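Local coordinates for UPF0067 GAF domain-containing protein YKL069W (Saccharomyces cerevisiae, PDB 3KO6) that reduces the R-enantiomer of free methionine sulfoxide to methionine, with thioredoxin as reductant, and helps protect yeast against oxidative stress, at residues V13-N18 with S50-H55; I64-F69 with D149-D154; T79-P84 with C91-F96; K98-T103 with P120-C125; T129-V134 with E156-V161. All blocks are in the same frame, centred on the assembly; numbering follows the deposited sequence.

Contact 1 of 5, residues V13-N18 with S50-H55; sequences VNYSSN and SSLIWH
V13 packs over the imidazole of H55, the two side chains crossing obliquely, and this pair is the tight part of the contact. The V13 CG2 methyl stands over one face of the ring, 3.8 Å from the H55 centroid and 11° off the ring normal, a CH-pi contact, while W54 CD1 covers the opposite face. H55 ND1 hydrogen-bonds to S51 O (2.9 Å), an acceptor in the ring plane, which fixes the ring's rotation. Branching suits V13, since its second methyl, CG1, also reaches the ring, 3.7 Å from H55 ND1. V13 CB lies 3.5 Å from H55 CB. Y15 crosses H55 and L52 at about a right angle, its OH 3.6 Å from L52 CD2. Beyond Y15 the chain turns away, and S16, S17 and the poorly ordered N18 lie exposed. S51 OG hydrogen-bonds to G87 O of the second subunit. Y15 also packs on I24 and Q27 of helix 21-36, and helix 42-59, which carries H55, turns I53 toward A67 of strand 64-72 and I150 of strand 144-152.

Contact 2 of 5, residues I64-F69 with D149-D154; sequences INWAGF and DIDCLD. With SME (methionine sulfoxide), chain C.
W66 and D151 pair as neighbours on antiparallel strands, and four backbone hydrogen bonds join the two segments. D151 N donates to W66 O (3.0 Å), and G68 and D149 exchange two bonds, G68 N to D149 O (3.0 Å) and D149 N to G68 O (2.9 Å). N65 N donates to D151 O (2.9 Å), so that N65 and W66 both face D151. On the face of I64, A67 and I150, I64 CG2 meets I150 CG2 at 3.9 Å; beta-branched residues suit this extended backbone. At the strand end L153 CD2 rests on N65 CG (3.5 Å); the ND2 of N65 is hydrogen-bonded to T129 OG1 and D126 OD2. Polar and aromatic groups occupy the other face. The W66 indole turns one face to methionine sulfoxide, with OXT above its centre, and NE1 hydrogen-bonds to K88 O. With CG anti to the backbone N (chi1 -173°), D149 extends OD2 to 3.1 Å from the ligand CA, while D151 OD2 lies 2.6 Å from the ligand O. A classic beta bulge at N65-W66 opposite D151 thus shifts the register of the central strand pair of a GAF-domain sheet by one residue, beside the substrate's amino-acid end.

Contact 3 of 5, residues T79-P84 with C91-F96; sequences TLILGP and CQMIQF
T79 and Q95 face each other in a non-hydrogen-bonded pair, and their torsions decide what touches. T79 keeps OG1 beside its backbone N (chi1 -73°), where it makes a weak hydrogen bond to Q95 OE1 (2.8 Å); the same rotation sends the T79 CG2 methyl across to M93 CG (3.4 Å). Q95 reaches the hydroxyl because its chain bends at chi2 (-52°), bringing the amide back over the neighbouring strand. M93 bends later, at chi3 (-66°), and this unbranched chain can touch T79 with its CG and still bring its CE to 4.1 Å from I81 CD1. L80, on the other face, crosses F96 at about a right angle, and L80 CD2 comes to 3.8 Å from F96 CE1. L82 lays its CB against C91 O (3.6 Å). Three backbone bonds knit the hairpin: L80 N to I94 O, I94 N to L80 O, and L82 N to Q92 O. The Q92 side-chain amide hydrogen-bonds to H9 and L35 of the second subunit. Strand 93-95 is the outermost on this side of the sheet, strand 79-85 joins it to strand 64-72, and helix 99-107 covers L80, I94 and F96.

Contact 4 of 5, residues K98-T103 with P120-C125; sequences KGVCGT and PGHIAC. With SME (methionine sulfoxide), chain C.
The sulfoxide end of the methionine sulfoxide pocket lies where G99 and V100 of segment 98-103 meet H122 and I123 of the loop before strand 131-138. G99 suits its place: it adopts a positive phi of 63°, and without a side chain its CA comes to 3.3 Å from G121 O and 4.0 Å from I123 CG1. V100 brings its CG2 methyl to the edge of the H122 imidazole, near the ring plane, 4.1 Å from CD2. On the solvent side I123 CD1 reaches K98 CB (4.1 Å), while the lysine's end leads away. This pairing of helix 99-107 with a loop forms one wall of the GAF-domain ligand pocket, where C101 N lies 3.3 Å from the ligand OE. The modelled ligand methyl sits too close to I123 N for its exact position to be trusted. C125 SG, 3.4 Å from the ligand N, is joined in a disulfide to C91. Behind this wall T103 N donates to G99 O, and the T103 hydroxyl hydrogen-bonds to Y119 OH.

Contact 5 of 5, residues T129-V134 with E156-V161; sequences TKSEIV and EGFDHV. With SME (methionine sulfoxide), chain C.
F158 lies across I133 of strand 131-138. Its CB meets I133 CB at 3.9 Å. F158 CG sits 3.6 Å from the I133 CG2 methyl, which lies over one face of the ring, 14° off the normal, in a CH-pi contact. The same methyl is 3.8 Å from F158 CD2 and 4.1 Å from CE2. F158 CD1 comes to 3.7 Å from I133 N and CE1 to 4.0 Å from E132 CA, so this side of the ring comes close to the strand backbone. Chi1 of -48°, with CG beside the backbone N, lays the ring there. Beta-branched I133 suits the extended strand and supplies the methyl. G157 N donates to S131 OG (3.2 Å), whose stronger partner is D154 O; a small hydroxyl can bridge the two. Across the strand the extended E132 chain brings OE1 to 2.9 Å from the methionine sulfoxide CG. Apolar and hydrogen-bonded contacts thus fasten the strand to the loop before helix 160-176, while E132 carries its carboxylate to the pocket, beside D149 and D151.

In the fold
Contact 2 holds the middle of the antiparallel sheet, its strands 64-72 and 144-152 being neighbours. Contact 3 extends the sheet to one side through strand 79-85, its centre about 15 Å from that of contact 2, and contact 5 to the other through strand 131-138, its centre about 8 Å away. Along the chain contact 1 closes before all the others open, contacts 3 and 4 fall between the segments of contact 2, and the segments of contacts 2 and 5 alternate. Contacts 2, 4 and 5 touch methionine sulfoxide, and the C91-C125 disulfide joins contacts 3 and 4, consistent with thiol-disulfide chemistry here. Contact 1 backs the sheet's other face through helix 42-59; contacts 1, 3 and 4 reach the second subunit.

Contact 1 of 5, residues V13-N18 with S50-H55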
# COMPACT_ATOMS: atom_id res chain seq x y z
N VAL A 13 5.43 -14.12 0.12
CA VAL A 13 4.11 -14.20 0.78
C VAL A 13 3.46 -15.57 0.62
O VAL A 13 2.30 -15.77 1.00
CB VAL A 13 3.12 -13.03 0.41
CG1 VAL A 13 3.76 -11.68 0.65
CG2 VAL A 13 2.59 -13.16 -1.01
N ASN A 14 4.21 -16.51 0.08
CA ASN A 14 3.84 -17.91 0.20
C ASN A 14 4.20 -18.52 1.57
O ASN A 14 5.35 -18.82 1.87
CB ASN A 14 4.41 -18.71 -0.97
CG ASN A 14 3.65 -18.44 -2.26
OD1 ASN A 14 3.62 -17.31 -2.78
ND2 ASN A 14 3.00 -19.48 -2.77
N TYR A 15 3.18 -18.61 2.42
CA TYR A 15 3.27 -19.29 3.71
C TYR A 15 2.24 -20.41 3.67
O TYR A 15 1.06 -20.19 4.01
CB TYR A 15 2.92 -18.37 4.89
CG TYR A 15 3.53 -16.99 4.89
CD1 TYR A 15 2.82 -15.89 4.43
CD2 TYR A 15 4.81 -16.78 5.40
CE1 TYR A 15 3.38 -14.61 4.45
CE2 TYR A 15 5.38 -15.51 5.43
CZ TYR A 15 4.67 -14.43 4.94
OH TYR A 15 5.24 -13.18 4.96
N SER A 16 2.66 -21.60 3.25
CA SER A 16 1.79 -22.76 3.33
C SER A 16 1.19 -22.78 4.74
O SER A 16 1.90 -22.49 5.72
CB SER A 16 2.57 -24.03 3.07
OG SER A 16 3.42 -24.31 4.17
N SER A 17 -0.10 -23.09 4.82
CA SER A 17 -0.87 -22.97 6.07
C SER A 17 -0.47 -23.96 7.14
O SER A 17 -0.91 -23.84 8.29
CB SER A 17 -2.38 -23.07 5.78
OG SER A 17 -2.71 -24.30 5.15
N ASN A 18 0.37 -24.93 6.78
CA ASN A 18 0.86 -25.95 7.71
C ASN A 18 1.89 -25.45 8.74
O ASN A 18 2.12 -26.10 9.76
CB ASN A 18 1.43 -27.15 6.94
CG ASN A 18 0.34 -28.04 6.35
OD1 ASN A 18 -0.12 -28.98 6.99
ND2 ASN A 18 -0.05 -27.75 5.11
N SER A 50 3.85 -3.94 4.37
CA SER A 50 2.40 -4.02 4.50
C SER A 50 1.90 -5.29 3.83
O SER A 50 1.04 -5.98 4.37
CB SER A 50 1.69 -2.75 3.97
OG SER A 50 1.48 -2.74 2.56
N SER A 51 2.44 -5.59 2.65
CA SER A 51 2.12 -6.83 1.95
C SER A 51 2.47 -8.06 2.82
O SER A 51 1.64 -8.98 2.98
CB SER A 51 2.82 -6.87 0.59
OG SER A 51 2.35 -7.99 -0.15
N LEU A 52 3.68 -8.08 3.38
CA LEU A 52 4.10 -9.14 4.30
C LEU A 52 3.13 -9.33 5.47
O LEU A 52 2.66 -10.45 5.73
CB LEU A 52 5.51 -8.88 4.83
CG LEU A 52 6.67 -8.95 3.85
CD1 LEU A 52 7.91 -8.30 4.44
CD2 LEU A 52 6.94 -10.40 3.49
N ILE A 53 2.82 -8.25 6.18
CA ILE A 53 1.92 -8.33 7.33
C ILE A 53 0.59 -8.91 6.89
O ILE A 53 0.11 -9.89 7.50
CB ILE A 53 1.73 -6.96 8.03
CG1 ILE A 53 3.06 -6.49 8.62
CG2 ILE A 53 0.69 -7.05 9.14
CD1 ILE A 53 3.17 -4.95 8.75
N TRP A 54 0.02 -8.36 5.82
CA TRP A 54 -1.29 -8.80 5.29
C TRP A 54 -1.32 -10.30 5.01
O TRP A 54 -2.22 -10.98 5.46
CB TRP A 54 -1.68 -8.01 4.03
CG TRP A 54 -3.00 -8.46 3.39
CD1 TRP A 54 -3.17 -9.49 2.49
CD2 TRP A 54 -4.30 -7.90 3.60
NE1 TRP A 54 -4.49 -9.60 2.14
CE2 TRP A 54 -5.21 -8.63 2.80
CE3 TRP A 54 -4.79 -6.85 4.38
CZ2 TRP A 54 -6.58 -8.35 2.77
CZ3 TRP A 54 -6.17 -6.57 4.35
CH2 TRP A 54 -7.04 -7.32 3.55
N HIS A 55 -0.34 -10.81 4.25
CA HIS A 55 -0.39 -12.22 3.87
C HIS A 55 -0.08 -13.17 5.00
O HIS A 55 -0.62 -14.27 5.04
CB HIS A 55 0.47 -12.51 2.65
CG HIS A 55 -0.06 -11.90 1.40
ND1 HIS A 55 0.23 -10.61 1.01
CD2 HIS A 55 -0.90 -12.40 0.46
CE1 HIS A 55 -0.39 -10.35 -0.13
NE2 HIS A 55 -1.08 -11.42 -0.48

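Contact 2 of 5, residues I64-F69 with D149-D154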
# COMPACT_ATOMS: atom_id res chain seq x y z
N ILE A 64 -8.33 -10.33 8.99
CA ILE A 64 -7.91 -8.93 8.97
C ILE A 64 -8.54 -8.17 7.81
O ILE A 64 -8.88 -8.77 6.78
CB ILE A 64 -6.37 -8.78 8.96
CG1 ILE A 64 -5.75 -9.39 7.71
CG2 ILE A 64 -5.76 -9.41 10.21
CD1 ILE A 64 -4.35 -8.88 7.45
N ASN A 65 -8.71 -6.86 8.00
CA ASN A 65 -9.29 -5.99 6.95
C ASN A 65 -8.39 -4.81 6.62
O ASN A 65 -8.61 -4.13 5.62
CB ASN A 65 -10.69 -5.49 7.31
CG ASN A 65 -10.75 -4.78 8.65
OD1 ASN A 65 -10.20 -5.26 9.64
ND2 ASN A 65 -11.42 -3.63 8.70
N TRP A 66 -7.39 -4.58 7.47
CA TRP A 66 -6.38 -3.54 7.24
C TRP A 66 -5.03 -3.96 7.81
O TRP A 66 -4.98 -4.58 8.87
CB TRP A 66 -6.78 -2.21 7.88
CG TRP A 66 -6.38 -1.03 7.08
CD1 TRP A 66 -6.97 -0.60 5.95
CD2 TRP A 66 -5.32 -0.11 7.36
NE1 TRP A 66 -6.34 0.53 5.48
CE2 TRP A 66 -5.32 0.85 6.33
CE3 TRP A 66 -4.35 -0.01 8.37
CZ2 TRP A 66 -4.41 1.92 6.29
CZ3 TRP A 66 -3.43 1.06 8.32
CH2 TRP A 66 -3.47 2.00 7.29
N ALA A 67 -3.97 -3.61 7.10
CA ALA A 67 -2.61 -3.81 7.56
C ALA A 67 -1.72 -2.75 6.90
O ALA A 67 -1.61 -2.72 5.67
CB ALA A 67 -2.15 -5.21 7.19
N GLY A 68 -1.12 -1.87 7.69
CA GLY A 68 -0.30 -0.77 7.15
C GLY A 68 0.28 0.19 8.19
O GLY A 68 0.43 -0.16 9.36
N PHE A 69 0.58 1.41 7.75
CA PHE A 69 1.32 2.36 8.58
C PHE A 69 0.80 3.79 8.54
O PHE A 69 0.20 4.24 7.53
CB PHE A 69 2.79 2.40 8.14
CG PHE A 69 3.45 1.06 8.11
CD1 PHE A 69 3.33 0.24 6.98
CD2 PHE A 69 4.18 0.60 9.20
CE1 PHE A 69 3.94 -1.01 6.94
CE2 PHE A 69 4.79 -0.65 9.18
CZ PHE A 69 4.68 -1.46 8.04
N ASP A 149 -0.13 -0.51 12.15
CA ASP A 149 -1.54 -0.70 12.48
C ASP A 149 -2.14 -1.88 11.74
O ASP A 149 -1.92 -2.07 10.53
CB ASP A 149 -2.28 0.58 12.10
CG ASP A 149 -3.73 0.57 12.54
OD1 ASP A 149 -4.13 -0.36 13.27
OD2 ASP A 149 -4.46 1.49 12.15
N ILE A 150 -2.91 -2.69 12.48
CA ILE A 150 -3.65 -3.83 11.90
C ILE A 150 -5.08 -3.86 12.45
O ILE A 150 -5.28 -3.76 13.67
CB ILE A 150 -3.00 -5.21 12.21
CG1 ILE A 150 -1.46 -5.15 12.08
CG2 ILE A 150 -3.61 -6.31 11.33
CD1 ILE A 150 -0.75 -6.51 12.32
N ASP A 151 -6.05 -4.01 11.56
CA ASP A 151 -7.45 -4.16 11.95
C ASP A 151 -7.99 -5.55 11.67
O ASP A 151 -7.65 -6.17 10.64
CB ASP A 151 -8.31 -3.17 11.16
CG ASP A 151 -8.00 -1.73 11.48
OD1 ASP A 151 -7.28 -1.44 12.45
OD2 ASP A 151 -8.50 -0.88 10.75
N CYS A 152 -8.89 -6.02 12.53
CA CYS A 152 -9.48 -7.33 12.38
C CYS A 152 -10.99 -7.25 12.42
O CYS A 152 -11.56 -6.47 13.19
CB CYS A 152 -8.97 -8.25 13.49
SG CYS A 152 -9.56 -9.95 13.41
N LEU A 153 -11.64 -8.08 11.60
CA LEU A 153 -13.10 -8.10 11.49
C LEU A 153 -13.78 -8.86 12.63
O LEU A 153 -15.01 -8.85 12.75
CB LEU A 153 -13.52 -8.66 10.12
CG LEU A 153 -13.23 -7.80 8.88
CD1 LEU A 153 -13.69 -8.48 7.63
CD2 LEU A 153 -13.87 -6.42 8.99
N ASP A 154 -12.98 -9.53 13.46
CA ASP A 154 -13.47 -10.24 14.64
C ASP A 154 -13.02 -9.53 15.92
O ASP A 154 -12.06 -8.75 15.89
CB ASP A 154 -12.98 -11.69 14.66
CG ASP A 154 -13.70 -12.58 13.64
OD1 ASP A 154 -14.93 -12.41 13.45
OD2 ASP A 154 -13.05 -13.47 13.03
N SME C . -6.20 4.56 10.90
CA SME C . -6.78 3.48 11.74
CB SME C . -7.64 4.16 12.80
CG SME C . -7.65 3.37 14.12
S SME C . -7.28 4.34 15.48
OE SME C . -6.76 5.69 15.11
CE SME C . -8.70 4.49 16.42
C SME C . -7.54 2.48 10.91
O SME C . -8.26 1.64 11.45
OXT SME C . -7.51 2.44 9.63

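Contact 3 of 5, residues T79-P84 with C91-F96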
# COMPACT_ATOMS: atom_id res chain seq x y z
N THR A 79 1.49 14.92 14.50
CA THR A 79 0.48 14.45 13.54
C THR A 79 0.95 13.23 12.74
O THR A 79 2.04 13.22 12.19
CB THR A 79 0.03 15.60 12.61
OG1 THR A 79 -0.80 16.49 13.35
CG2 THR A 79 -0.78 15.10 11.44
N LEU A 80 0.11 12.20 12.70
CA LEU A 80 0.33 11.04 11.84
C LEU A 80 -0.32 11.25 10.48
O LEU A 80 -1.47 11.70 10.40
CB LEU A 80 -0.27 9.79 12.48
CG LEU A 80 0.33 9.25 13.77
CD1 LEU A 80 -0.56 8.13 14.30
CD2 LEU A 80 1.77 8.79 13.57
N ILE A 81 0.40 10.93 9.41
CA ILE A 81 -0.15 11.00 8.06
C ILE A 81 -0.15 9.60 7.44
O ILE A 81 0.81 8.85 7.61
CB ILE A 81 0.60 12.05 7.19
CG1 ILE A 81 0.05 12.13 5.78
CG2 ILE A 81 2.07 11.76 7.13
CD1 ILE A 81 -0.83 13.35 5.52
N LEU A 82 -1.23 9.26 6.73
CA LEU A 82 -1.41 7.92 6.15
C LEU A 82 -0.23 7.48 5.30
O LEU A 82 0.21 8.22 4.43
CB LEU A 82 -2.70 7.85 5.33
CG LEU A 82 -3.05 6.50 4.68
CD1 LEU A 82 -3.36 5.45 5.74
CD2 LEU A 82 -4.22 6.64 3.70
N GLY A 83 0.26 6.27 5.56
CA GLY A 83 1.32 5.68 4.75
C GLY A 83 0.82 4.45 4.01
O GLY A 83 -0.39 4.20 3.95
N PRO A 84 1.74 3.65 3.45
CA PRO A 84 1.40 2.46 2.69
C PRO A 84 0.54 1.49 3.50
O PRO A 84 0.65 1.44 4.74
CB PRO A 84 2.76 1.82 2.42
CG PRO A 84 3.70 2.95 2.43
CD PRO A 84 3.20 3.82 3.55
N CYS A 91 -8.27 6.67 6.80
CA CYS A 91 -8.17 8.05 7.29
C CYS A 91 -6.81 8.65 6.96
O CYS A 91 -5.78 8.01 7.15
CB CYS A 91 -8.40 8.10 8.81
SG CYS A 91 -9.91 7.29 9.34
N GLN A 92 -6.83 9.88 6.48
CA GLN A 92 -5.64 10.55 5.96
C GLN A 92 -4.70 11.01 7.05
O GLN A 92 -3.48 10.85 6.95
CB GLN A 92 -6.03 11.73 5.10
CG GLN A 92 -6.82 11.36 3.88
CD GLN A 92 -8.31 11.57 4.04
OE1 GLN A 92 -8.88 11.33 5.10
NE2 GLN A 92 -8.95 12.02 2.97
N MET A 93 -5.28 11.58 8.10
CA MET A 93 -4.50 12.25 9.11
C MET A 93 -5.06 11.97 10.49
O MET A 93 -6.27 11.99 10.71
CB MET A 93 -4.54 13.74 8.83
CG MET A 93 -3.26 14.45 9.16
SD MET A 93 -3.33 16.21 8.75
CE MET A 93 -3.45 16.14 6.95
N ILE A 94 -4.16 11.70 11.44
CA ILE A 94 -4.56 11.43 12.81
C ILE A 94 -3.64 12.20 13.73
O ILE A 94 -2.41 12.06 13.64
CB ILE A 94 -4.49 9.91 13.12
CG1 ILE A 94 -5.38 9.13 12.15
CG2 ILE A 94 -4.90 9.64 14.55
CD1 ILE A 94 -5.39 7.65 12.38
N GLN A 95 -4.23 13.01 14.61
CA GLN A 95 -3.46 13.72 15.64
C GLN A 95 -2.90 12.75 16.67
O GLN A 95 -3.52 11.72 16.95
CB GLN A 95 -4.31 14.79 16.35
CG GLN A 95 -4.76 15.97 15.48
CD GLN A 95 -3.60 16.64 14.75
OE1 GLN A 95 -3.59 16.73 13.51
NE2 GLN A 95 -2.59 17.09 15.50
N PHE A 96 -1.74 13.08 17.22
CA PHE A 96 -1.22 12.36 18.38
C PHE A 96 -2.21 12.49 19.51
O PHE A 96 -2.75 13.57 19.75
CB PHE A 96 0.12 12.93 18.82
CG PHE A 96 1.30 12.40 18.06
CD1 PHE A 96 1.23 12.16 16.70
CD2 PHE A 96 2.50 12.18 18.72
CE1 PHE A 96 2.33 11.71 15.99
CE2 PHE A 96 3.61 11.71 18.03
CZ PHE A 96 3.52 11.48 16.66

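Contact 4 of 5, residues K98-T103 with P120-C125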
# COMPACT_ATOMS: atom_id res chain seq x y z
N LYS A 98 -5.03 10.88 19.66
CA LYS A 98 -6.37 10.55 19.14
C LYS A 98 -6.50 9.14 18.60
O LYS A 98 -5.74 8.72 17.73
CB LYS A 98 -6.80 11.56 18.06
CG LYS A 98 -7.03 12.99 18.56
CD LYS A 98 -8.10 13.06 19.65
CE LYS A 98 -8.42 14.52 20.03
NZ LYS A 98 -7.24 15.26 20.56
N GLY A 99 -7.50 8.42 19.11
CA GLY A 99 -7.78 7.05 18.67
C GLY A 99 -6.63 6.08 18.98
O GLY A 99 -5.62 6.46 19.57
N VAL A 100 -6.77 4.83 18.57
CA VAL A 100 -5.75 3.84 18.88
C VAL A 100 -4.39 4.25 18.31
O VAL A 100 -3.41 4.23 19.04
CB VAL A 100 -6.14 2.44 18.43
CG1 VAL A 100 -5.14 1.43 18.98
CG2 VAL A 100 -7.56 2.11 18.91
N CYS A 101 -4.34 4.65 17.03
CA CYS A 101 -3.08 5.08 16.38
C CYS A 101 -2.40 6.26 17.06
O CYS A 101 -1.21 6.18 17.38
CB CYS A 101 -3.30 5.38 14.90
SG CYS A 101 -3.55 3.89 13.91
N GLY A 102 -3.14 7.33 17.31
CA GLY A 102 -2.60 8.47 18.03
C GLY A 102 -2.24 8.19 19.49
O GLY A 102 -1.41 8.88 20.07
N THR A 103 -2.88 7.18 20.09
CA THR A 103 -2.61 6.81 21.47
C THR A 103 -1.25 6.12 21.55
O THR A 103 -0.42 6.46 22.38
CB THR A 103 -3.72 5.90 22.06
OG1 THR A 103 -4.98 6.57 22.00
CG2 THR A 103 -3.44 5.51 23.52
N PRO A 120 -13.26 4.45 23.89
CA PRO A 120 -13.60 5.88 23.73
C PRO A 120 -12.57 6.58 22.86
O PRO A 120 -11.37 6.45 23.11
CB PRO A 120 -13.54 6.44 25.16
CG PRO A 120 -13.26 5.30 26.06
CD PRO A 120 -12.93 4.08 25.27
N GLY A 121 -13.02 7.28 21.83
CA GLY A 121 -12.10 8.03 20.97
C GLY A 121 -11.68 7.32 19.70
O GLY A 121 -10.98 7.89 18.87
N HIS A 122 -12.11 6.07 19.55
CA HIS A 122 -11.79 5.26 18.39
C HIS A 122 -12.10 5.96 17.07
O HIS A 122 -13.20 6.49 16.87
CB HIS A 122 -12.56 3.93 18.44
CG HIS A 122 -12.27 3.04 17.27
ND1 HIS A 122 -13.20 2.76 16.30
CD2 HIS A 122 -11.15 2.37 16.92
CE1 HIS A 122 -12.67 1.96 15.40
NE2 HIS A 122 -11.42 1.70 15.75
N ILE A 123 -11.11 5.97 16.19
CA ILE A 123 -11.27 6.54 14.86
C ILE A 123 -11.48 5.41 13.87
O ILE A 123 -10.53 4.76 13.44
CB ILE A 123 -10.09 7.47 14.47
CG1 ILE A 123 -9.88 8.53 15.56
CG2 ILE A 123 -10.36 8.13 13.09
CD1 ILE A 123 -8.99 9.70 15.17
N ALA A 124 -12.74 5.17 13.52
CA ALA A 124 -13.09 4.09 12.61
C ALA A 124 -12.90 4.54 11.18
O ALA A 124 -13.61 5.42 10.69
CB ALA A 124 -14.52 3.60 12.85
N CYS A 125 -11.91 3.97 10.51
CA CYS A 125 -11.72 4.24 9.09
C CYS A 125 -12.50 3.23 8.27
O CYS A 125 -12.93 3.51 7.15
CB CYS A 125 -10.24 4.28 8.72
SG CYS A 125 -9.28 5.39 9.75
N SME C . -6.20 4.56 10.90
CA SME C . -6.78 3.48 11.74
CB SME C . -7.64 4.16 12.80
CG SME C . -7.65 3.37 14.12
S SME C . -7.28 4.34 15.48
OE SME C . -6.76 5.69 15.11
CE SME C . -8.70 4.49 16.42
C SME C . -7.54 2.48 10.91
O SME C . -8.26 1.64 11.45
OXT SME C . -7.51 2.44 9.63

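Contact 5 of 5, residues T129-V134 with E156-V161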
# COMPACT_ATOMS: atom_id res chain seq x y z
N THR A 129 -14.54 -2.98 11.23
CA THR A 129 -13.46 -3.32 12.16
C THR A 129 -13.99 -3.53 13.56
O THR A 129 -14.64 -2.63 14.10
CB THR A 129 -12.42 -2.20 12.23
OG1 THR A 129 -11.84 -1.98 10.93
CG2 THR A 129 -11.33 -2.55 13.21
N LYS A 130 -13.72 -4.70 14.14
CA LYS A 130 -14.09 -4.99 15.53
C LYS A 130 -12.89 -4.98 16.48
O LYS A 130 -13.02 -4.63 17.65
CB LYS A 130 -14.81 -6.34 15.65
CG LYS A 130 -16.21 -6.38 15.10
CD LYS A 130 -16.85 -7.74 15.39
CE LYS A 130 -18.35 -7.74 15.14
NZ LYS A 130 -18.68 -7.85 13.69
N SER A 131 -11.71 -5.38 16.00
CA SER A 131 -10.53 -5.31 16.87
C SER A 131 -9.32 -4.70 16.16
O SER A 131 -9.31 -4.61 14.93
CB SER A 131 -10.20 -6.67 17.48
OG SER A 131 -9.86 -7.63 16.49
N GLU A 132 -8.32 -4.30 16.94
CA GLU A 132 -7.17 -3.57 16.40
C GLU A 132 -5.92 -3.70 17.26
O GLU A 132 -6.00 -3.76 18.48
CB GLU A 132 -7.53 -2.08 16.24
CG GLU A 132 -6.53 -1.28 15.42
CD GLU A 132 -6.96 0.15 15.13
OE1 GLU A 132 -6.18 0.86 14.45
OE2 GLU A 132 -8.05 0.59 15.57
N ILE A 133 -4.75 -3.75 16.61
CA ILE A 133 -3.48 -3.60 17.33
C ILE A 133 -2.64 -2.52 16.64
O ILE A 133 -2.62 -2.45 15.41
CB ILE A 133 -2.66 -4.91 17.40
CG1 ILE A 133 -1.38 -4.69 18.21
CG2 ILE A 133 -2.28 -5.40 16.02
CD1 ILE A 133 -0.63 -6.01 18.59
N VAL A 134 -1.98 -1.70 17.46
CA VAL A 134 -1.07 -0.66 16.96
C VAL A 134 0.21 -0.71 17.75
O VAL A 134 0.19 -0.76 18.98
CB VAL A 134 -1.67 0.76 17.05
CG1 VAL A 134 -0.66 1.79 16.57
CG2 VAL A 134 -2.99 0.83 16.23
N GLU A 156 -11.28 -9.49 19.71
CA GLU A 156 -10.14 -10.16 20.36
C GLU A 156 -9.16 -10.81 19.36
O GLU A 156 -8.72 -11.95 19.56
CB GLU A 156 -10.62 -11.20 21.38
CG GLU A 156 -10.84 -10.67 22.79
CD GLU A 156 -10.22 -11.58 23.86
OE1 GLU A 156 -9.05 -11.34 24.25
OE2 GLU A 156 -10.90 -12.55 24.27
N GLY A 157 -8.84 -10.08 18.29
CA GLY A 157 -8.03 -10.62 17.20
C GLY A 157 -6.54 -10.76 17.49
O GLY A 157 -5.86 -11.62 16.92
N PHE A 158 -6.03 -9.90 18.37
CA PHE A 158 -4.61 -9.83 18.66
C PHE A 158 -4.28 -9.99 20.14
O PHE A 158 -5.09 -9.65 21.02
CB PHE A 158 -4.03 -8.53 18.11
CG PHE A 158 -4.44 -8.25 16.70
CD1 PHE A 158 -5.49 -7.40 16.42
CD2 PHE A 158 -3.79 -8.88 15.63
CE1 PHE A 158 -5.89 -7.14 15.12
CE2 PHE A 158 -4.18 -8.64 14.33
CZ PHE A 158 -5.26 -7.76 14.07
N ASP A 159 -3.09 -10.54 20.40
CA ASP A 159 -2.55 -10.67 21.75
C ASP A 159 -1.04 -10.43 21.77
O ASP A 159 -0.49 -9.84 20.83
CB ASP A 159 -2.90 -12.03 22.38
CG ASP A 159 -2.42 -13.22 21.56
OD1 ASP A 159 -1.45 -13.07 20.77
OD2 ASP A 159 -3.01 -14.31 21.72
N HIS A 160 -0.39 -10.90 22.83
CA HIS A 160 1.01 -10.61 23.12
C HIS A 160 2.00 -11.12 22.06
O HIS A 160 3.00 -10.47 21.77
CB HIS A 160 1.39 -11.10 24.53
CG HIS A 160 1.28 -12.58 24.72
ND1 HIS A 160 0.07 -13.22 24.93
CD2 HIS A 160 2.22 -13.55 24.72
CE1 HIS A 160 0.28 -14.52 25.05
NE2 HIS A 160 1.58 -14.75 24.92
N VAL A 161 1.69 -12.26 21.46
CA VAL A 161 2.51 -12.80 20.37
C VAL A 161 2.56 -11.80 19.20
O VAL A 161 3.65 -11.42 18.75
CB VAL A 161 2.04 -14.21 19.95
CG1 VAL A 161 2.92 -14.77 18.86
CG2 VAL A 161 2.02 -15.15 21.16
N SME C . -6.20 4.56 10.90
CA SME C . -6.78 3.48 11.74
CB SME C . -7.64 4.16 12.80
CG SME C . -7.65 3.37 14.12
S SME C . -7.28 4.34 15.48
OE SME C . -6.76 5.69 15.11
CE SME C . -8.70 4.49 16.42
C SME C . -7.54 2.48 10.91
O SME C . -8.26 1.64 11.45
OXT SME C . -7.51 2.44 9.63